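Local structure of Hsp70/Hsp90 co-chaperone CNS1 (Saccharomyces cerevisiae, 6HFM) at residues E3-M8 and E38-F43; V101-E106 and L139-V144. The protein acts as a co-chaperone of Hsp90 and Hsp70, stimulating the ATPase of the Hsp70 SSA1, and is seen here as its C-terminal wheel domain. All blocks are in the same frame, centred on the assembly; numbering follows the deposited sequence.

Contact 1. Residues E3-M8 and E38-F43; sequences ENKKIM and EDPMDF
Met41 reaches from the loop segment 38-43 to the first turn of the helix in 3-8 and lays its methyl against the backbone there. From CB the chain sets off with CG opposite its own carbonyl carbon (chi1 -67°) and bends again at the next two bonds. CB, CG and SD make no close approach to 3-8; they carry CE across, and CE alone does the touching. It lies 3.4 Å from Lys5 CA and 3.7 Å from Asn4 C, over the peptide that joins these two residues, and 3.9 Å from Lys5 CB.

The lysine replies with its aliphatic part. Its side chain runs beside the proline ring of Pro40, the two pointing the same way, with Lys5 CE 3.8 Å from Pro40 CB and Lys5 CG also near that carbon; NZ is carried beyond the ring. One turn further along, Met8 places CG 3.3 Å from Pro40 O, while its CE approaches the carbonyl of Met41 and its SD lies near Phe43 CB.

No direct hydrogen bond joins the segments. Instead water 1 donates to Lys5 O and to Pro40 O, 2.8 Å in each case, linking a helix carbonyl to a turn carbonyl. The turn has its own brace, Asp42 N to Asp39 O at 3.0 Å. Beyond the contact, the Phe43 ring packs on Ala12 and Leu15 of the helix, and Arg16, just past its end, hydrogen-bonds Phe43 O. With about 303 Å² buried and no touching residue fully buried, this is surface packing: a type I beta turn, Asp39 to Asp42, resting through proline and methionine on the start of helix 4-15, in the loop that leads to strand 47-55.

Contact 2. Residues V101-E106 and L139-V144; sequences VLVFME and LKIYIV
Strands 101-106 and 139-144 run antiparallel, their axes 4.7 Å apart at an angle of 145°, with Leu102-Val144 and Phe104-Tyr142 as hydrogen-bonded pairs around the non-hydrogen-bonded pair Val103-Ile143. The four backbone bonds are nearly straight; Val144 N to Leu102 O reaches 174° at the hydrogen.

On the face carrying Val103 and Ile143, Val101 sets CB 3.7 Å from Ile143 CG2, and Val103 CG1 meets Ile141 CB. Met105 CG lies 3.9 Å from Ile141 CG2. Helix 73-82 packs on this face. On the other, Val144 CB sits at the edge of the Phe104 ring, and the Tyr142 ring brings its edge to Phe104 O. Helix 146-155 lies against Phe104 and Val144.

Where 101-106 ends and 139-144 begins, Lys140 curls back through bends at chi3 and chi4 (both near 60°). Its NZ forms a salt bridge with Glu106 OE1 at 2.9 Å, from the anti side and out of the carboxylate plane, and donates a 2.7 Å hydrogen bond to Tyr142 OH. Water 2 accepts from NZ and Glu106 N and donates to Lys140 O. A methionine for Lys140 would probably leave Tyr142 OH without its ammonium donor, take one of two donors from water 2 and cost Glu106 a cationic partner. Since Arg164 and Arg165 also pair with Glu106, its buried carboxylate is likely to stay ionised in this salt-bridge cluster, beside mostly apolar contacts.

Both segments of contact 1 come earlier in the chain than those of contact 2, and the two contacts do not touch: their centres are about 29 Å apart and their nearest atoms about 14 Å. The centre of contact 2, within the sheet, is about 7 Å, and that of contact 1 about 23 Å, from the centre of the chain. Strand 47-55 connects them, since it follows the loop holding 38-43 and pairs in parallel with strand 139-145. Helix 4-15 leads from contact 1 toward Asn17, which with Leu125 forms the magnesium site; the side chain of Met105 in contact 2 is about 10 Å from that ion. Neither contact includes a residue of the magnesium site.

Contact 1. Residues E3-M8 and E38-F43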
loop_
_atom_site.group_PDB
_atom_site.type_symbol
_atom_site.label_atom_id
_atom_site.label_comp_id
_atom_site.label_asym_id
_atom_site.label_seq_id
_atom_site.Cartn_x
_atom_site.Cartn_y
_atom_site.Cartn_z
ATOM N N GLU A 3 -16.789 -9.511 -19.684
ATOM C CA GLU A 3 -17.782 -8.698 -18.902
ATOM C C GLU A 3 -18.123 -9.371 -17.571
ATOM O O GLU A 3 -18.094 -8.732 -16.520
ATOM C CB GLU A 3 -19.062 -8.473 -19.727
ATOM C CG GLU A 3 -20.075 -7.489 -19.133
ATOM C CD GLU A 3 -19.704 -6.023 -19.311
ATOM O OE1 GLU A 3 -20.137 -5.202 -18.474
ATOM O OE2 GLU A 3 -18.995 -5.675 -20.280
ATOM N N ASN A 4 -18.470 -10.656 -17.652
ATOM C CA ASN A 4 -18.746 -11.507 -16.480
ATOM C C ASN A 4 -17.685 -11.418 -15.369
ATOM O O ASN A 4 -18.030 -11.209 -14.203
ATOM C CB ASN A 4 -18.973 -12.980 -16.896
ATOM C CG ASN A 4 -18.034 -13.445 -18.006
ATOM O OD1 ASN A 4 -16.818 -13.273 -17.922
ATOM N ND2 ASN A 4 -18.605 -14.036 -19.055
ATOM N N LYS A 5 -16.412 -11.569 -15.739
ATOM C CA LYS A 5 -15.290 -11.471 -14.787
ATOM C C LYS A 5 -15.139 -10.064 -14.221
ATOM O O LYS A 5 -14.911 -9.882 -13.020
ATOM C CB LYS A 5 -13.974 -11.890 -15.450
ATOM C CG LYS A 5 -12.804 -11.981 -14.477
ATOM C CD LYS A 5 -11.460 -12.144 -15.172
ATOM C CE LYS A 5 -11.139 -13.592 -15.498
ATOM N NZ LYS A 5 -9.699 -13.742 -15.839
ATOM N N LYS A 6 -15.268 -9.081 -15.102
ATOM C CA LYS A 6 -15.090 -7.684 -14.740
ATOM C C LYS A 6 -16.197 -7.201 -13.791
ATOM O O LYS A 6 -15.915 -6.551 -12.784
ATOM C CB LYS A 6 -15.012 -6.831 -16.010
ATOM C CG LYS A 6 -13.783 -7.159 -16.855
ATOM C CD LYS A 6 -13.777 -6.449 -18.199
ATOM C CE LYS A 6 -12.520 -6.789 -18.987
ATOM N NZ LYS A 6 -12.479 -6.089 -20.301
ATOM N N ILE A 7 -17.446 -7.556 -14.087
ATOM C CA ILE A 7 -18.573 -7.171 -13.235
ATOM C C ILE A 7 -18.500 -7.876 -11.870
ATOM O O ILE A 7 -18.839 -7.270 -10.850
ATOM C CB ILE A 7 -19.937 -7.409 -13.939
ATOM C CG1 ILE A 7 -20.069 -6.504 -15.182
ATOM C CG2 ILE A 7 -21.108 -7.163 -12.995
ATOM C CD1 ILE A 7 -20.228 -5.017 -14.909
ATOM N N MET A 8 -18.055 -9.134 -11.845
ATOM C CA MET A 8 -17.866 -9.847 -10.573
ATOM C C MET A 8 -16.829 -9.153 -9.697
ATOM O O MET A 8 -17.041 -8.991 -8.493
ATOM C CB MET A 8 -17.428 -11.296 -10.803
ATOM C CG MET A 8 -17.193 -12.092 -9.520
ATOM S SD MET A 8 -18.659 -12.256 -8.486
ATOM C CE MET A 8 -19.504 -13.525 -9.422
ATOM N N GLU A 38 -8.735 -14.593 -6.798
ATOM C CA GLU A 38 -7.999 -15.844 -7.035
ATOM C C GLU A 38 -8.843 -16.834 -7.836
ATOM O O GLU A 38 -8.343 -17.469 -8.764
ATOM C CB GLU A 38 -7.530 -16.460 -5.717
ATOM C CG GLU A 38 -6.489 -17.552 -5.894
ATOM C CD GLU A 38 -5.747 -17.893 -4.613
ATOM O OE1 GLU A 38 -4.629 -18.445 -4.725
ATOM O OE2 GLU A 38 -6.269 -17.627 -3.501
ATOM N N ASP A 39 -10.126 -16.934 -7.484
ATOM C CA ASP A 39 -11.114 -17.675 -8.270
ATOM C C ASP A 39 -12.051 -16.634 -8.878
ATOM O O ASP A 39 -12.858 -16.057 -8.154
ATOM C CB ASP A 39 -11.888 -18.651 -7.380
ATOM C CG ASP A 39 -11.035 -19.813 -6.895
ATOM O OD1 ASP A 39 -11.544 -20.626 -6.093
ATOM O OD2 ASP A 39 -9.858 -19.923 -7.312
ATOM N N PRO A 40 -11.943 -16.373 -10.199
ATOM C CA PRO A 40 -12.634 -15.199 -10.776
ATOM C C PRO A 40 -14.159 -15.145 -10.622
ATOM O O PRO A 40 -14.724 -14.053 -10.649
ATOM C CB PRO A 40 -12.267 -15.267 -12.262
ATOM C CG PRO A 40 -11.042 -16.088 -12.329
ATOM C CD PRO A 40 -11.145 -17.080 -11.217
ATOM N N MET A 41 -14.813 -16.297 -10.468
ATOM C CA MET A 41 -16.272 -16.343 -10.282
ATOM C C MET A 41 -16.717 -16.580 -8.831
ATOM O O MET A 41 -17.878 -16.914 -8.591
ATOM C CB MET A 41 -16.881 -17.390 -11.230
ATOM C CG MET A 41 -16.756 -17.008 -12.695
ATOM S SD MET A 41 -17.680 -15.507 -13.084
ATOM C CE MET A 41 -16.393 -14.538 -13.843
ATOM N N ASP A 42 -15.818 -16.360 -7.870
ATOM C CA ASP A 42 -16.123 -16.530 -6.448
ATOM C C ASP A 42 -15.711 -15.273 -5.684
ATOM O O ASP A 42 -14.526 -15.057 -5.440
ATOM C CB ASP A 42 -15.392 -17.759 -5.900
ATOM C CG ASP A 42 -15.651 -18.005 -4.416
ATOM O OD1 ASP A 42 -16.485 -17.306 -3.800
ATOM O OD2 ASP A 42 -15.006 -18.923 -3.861
ATOM N N PHE A 43 -16.694 -14.463 -5.285
ATOM C CA PHE A 43 -16.415 -13.204 -4.569
ATOM C C PHE A 43 -15.665 -13.381 -3.229
ATOM O O PHE A 43 -15.012 -12.439 -2.772
ATOM C CB PHE A 43 -17.707 -12.396 -4.337
ATOM C CG PHE A 43 -18.506 -12.843 -3.133
ATOM C CD1 PHE A 43 -18.234 -12.323 -1.868
ATOM C CD2 PHE A 43 -19.532 -13.775 -3.260
ATOM C CE1 PHE A 43 -18.953 -12.737 -0.754
ATOM C CE2 PHE A 43 -20.255 -14.188 -2.150
ATOM C CZ PHE A 43 -19.968 -13.671 -0.898
HETATM O O HOH W 1 -13.522 -11.571 -11.242
#

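Contact 2. Residues V101-E106 and L139-V144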
loop_
_atom_site.group_PDB
_atom_site.type_symbol
_atom_site.label_atom_id
_atom_site.label_comp_id
_atom_site.label_asym_id
_atom_site.label_seq_id
_atom_site.Cartn_x
_atom_site.Cartn_y
_atom_site.Cartn_z
ATOM N N VAL A 101 10.893 -0.335 12.108
ATOM C CA VAL A 101 10.134 0.491 11.148
ATOM C C VAL A 101 8.676 0.640 11.558
ATOM O O VAL A 101 8.120 -0.223 12.241
ATOM C CB VAL A 101 10.202 -0.032 9.688
ATOM C CG1 VAL A 101 11.646 -0.066 9.197
ATOM C CG2 VAL A 101 9.521 -1.389 9.511
ATOM N N LEU A 102 8.075 1.752 11.140
ATOM C CA LEU A 102 6.621 1.907 11.137
ATOM C C LEU A 102 6.147 1.894 9.690
ATOM O O LEU A 102 6.922 2.173 8.770
ATOM C CB LEU A 102 6.213 3.211 11.822
ATOM C CG LEU A 102 6.610 3.373 13.291
ATOM C CD1 LEU A 102 6.110 4.712 13.807
ATOM C CD2 LEU A 102 6.099 2.233 14.152
ATOM N N VAL A 103 4.871 1.550 9.500
ATOM C CA VAL A 103 4.252 1.506 8.176
ATOM C C VAL A 103 3.134 2.548 8.146
ATOM O O VAL A 103 2.272 2.564 9.027
ATOM C CB VAL A 103 3.672 0.117 7.849
ATOM C CG1 VAL A 103 3.134 0.073 6.423
ATOM C CG2 VAL A 103 4.725 -0.970 8.043
ATOM N N PHE A 104 3.164 3.408 7.128
ATOM C CA PHE A 104 2.155 4.443 6.921
ATOM C C PHE A 104 1.447 4.256 5.584
ATOM O O PHE A 104 2.021 3.734 4.627
ATOM C CB PHE A 104 2.774 5.841 7.013
ATOM C CG PHE A 104 3.397 6.130 8.345
ATOM C CD1 PHE A 104 2.631 6.622 9.391
ATOM C CD2 PHE A 104 4.745 5.878 8.566
ATOM C CE1 PHE A 104 3.194 6.869 10.630
ATOM C CE2 PHE A 104 5.319 6.128 9.803
ATOM C CZ PHE A 104 4.539 6.624 10.839
ATOM N N MET A 105 0.177 4.652 5.550
ATOM C CA MET A 105 -0.618 4.657 4.330
ATOM C C MET A 105 -1.375 5.970 4.227
ATOM O O MET A 105 -1.751 6.560 5.243
ATOM C CB MET A 105 -1.595 3.480 4.321
ATOM C CG MET A 105 -0.884 2.129 4.316
ATOM S SD MET A 105 -1.953 0.673 4.379
ATOM C CE MET A 105 -2.531 0.630 2.691
ATOM N N GLU A 106 -1.581 6.421 2.993
ATOM C CA GLU A 106 -2.307 7.655 2.724
ATOM C C GLU A 106 -3.813 7.416 2.861
ATOM O O GLU A 106 -4.316 6.359 2.465
ATOM C CB GLU A 106 -1.960 8.165 1.324
ATOM C CG GLU A 106 -2.533 9.530 0.974
ATOM C CD GLU A 106 -2.104 10.033 -0.398
ATOM O OE1 GLU A 106 -1.043 9.601 -0.915
ATOM O OE2 GLU A 106 -2.821 10.890 -0.956
ATOM N N LEU A 139 -1.889 -1.371 -3.723
ATOM C CA LEU A 139 -1.469 -0.871 -2.418
ATOM C C LEU A 139 -0.330 0.128 -2.594
ATOM O O LEU A 139 0.477 0.002 -3.514
ATOM C CB LEU A 139 -0.989 -2.014 -1.513
ATOM C CG LEU A 139 -2.033 -3.039 -1.084
ATOM C CD1 LEU A 139 -1.352 -4.253 -0.466
ATOM C CD2 LEU A 139 -3.046 -2.409 -0.133
ATOM N N LYS A 140 -0.297 1.126 -1.723
ATOM C CA LYS A 140 0.850 2.025 -1.590
ATOM C C LYS A 140 1.130 2.179 -0.096
ATOM O O LYS A 140 0.267 2.633 0.653
ATOM C CB LYS A 140 0.566 3.381 -2.242
ATOM C CG LYS A 140 1.708 4.388 -2.133
ATOM C CD LYS A 140 1.533 5.585 -3.066
ATOM C CE LYS A 140 0.276 6.408 -2.791
ATOM N NZ LYS A 140 0.181 7.062 -1.451
ATOM N N ILE A 141 2.320 1.762 0.330
ATOM C CA ILE A 141 2.721 1.852 1.740
ATOM C C ILE A 141 4.065 2.569 1.830
ATOM O O ILE A 141 4.859 2.548 0.877
ATOM C CB ILE A 141 2.745 0.464 2.454
ATOM C CG1 ILE A 141 3.908 -0.418 2.000
ATOM C CG2 ILE A 141 1.420 -0.261 2.245
ATOM C CD1 ILE A 141 4.123 -1.634 2.882
ATOM N N TYR A 142 4.290 3.210 2.974
ATOM C CA TYR A 142 5.536 3.908 3.271
ATOM C C TYR A 142 6.174 3.239 4.477
ATOM O O TYR A 142 5.563 3.165 5.541
ATOM C CB TYR A 142 5.271 5.397 3.565
ATOM C CG TYR A 142 4.578 6.124 2.427
ATOM C CD1 TYR A 142 5.310 6.773 1.436
ATOM C CD2 TYR A 142 3.184 6.127 2.322
ATOM C CE1 TYR A 142 4.679 7.423 0.376
ATOM C CE2 TYR A 142 2.542 6.777 1.276
ATOM C CZ TYR A 142 3.288 7.417 0.302
ATOM O OH TYR A 142 2.639 8.047 -0.735
ATOM N N ILE A 143 7.402 2.746 4.309
ATOM C CA ILE A 143 8.146 2.124 5.405
ATOM C C ILE A 143 9.194 3.130 5.878
ATOM O O ILE A 143 10.075 3.528 5.111
ATOM C CB ILE A 143 8.748 0.765 4.973
ATOM C CG1 ILE A 143 7.606 -0.242 4.772
ATOM C CG2 ILE A 143 9.740 0.250 6.012
ATOM C CD1 ILE A 143 8.021 -1.620 4.289
ATOM N N VAL A 144 9.058 3.569 7.131
ATOM C CA VAL A 144 9.911 4.624 7.705
ATOM C C VAL A 144 10.358 4.219 9.112
ATOM O O VAL A 144 9.528 3.868 9.937
ATOM C CB VAL A 144 9.154 5.974 7.788
ATOM C CG1 VAL A 144 10.060 7.081 8.321
ATOM C CG2 VAL A 144 8.617 6.368 6.416
HETATM O O HOH W 2 -0.940 4.986 0.505
#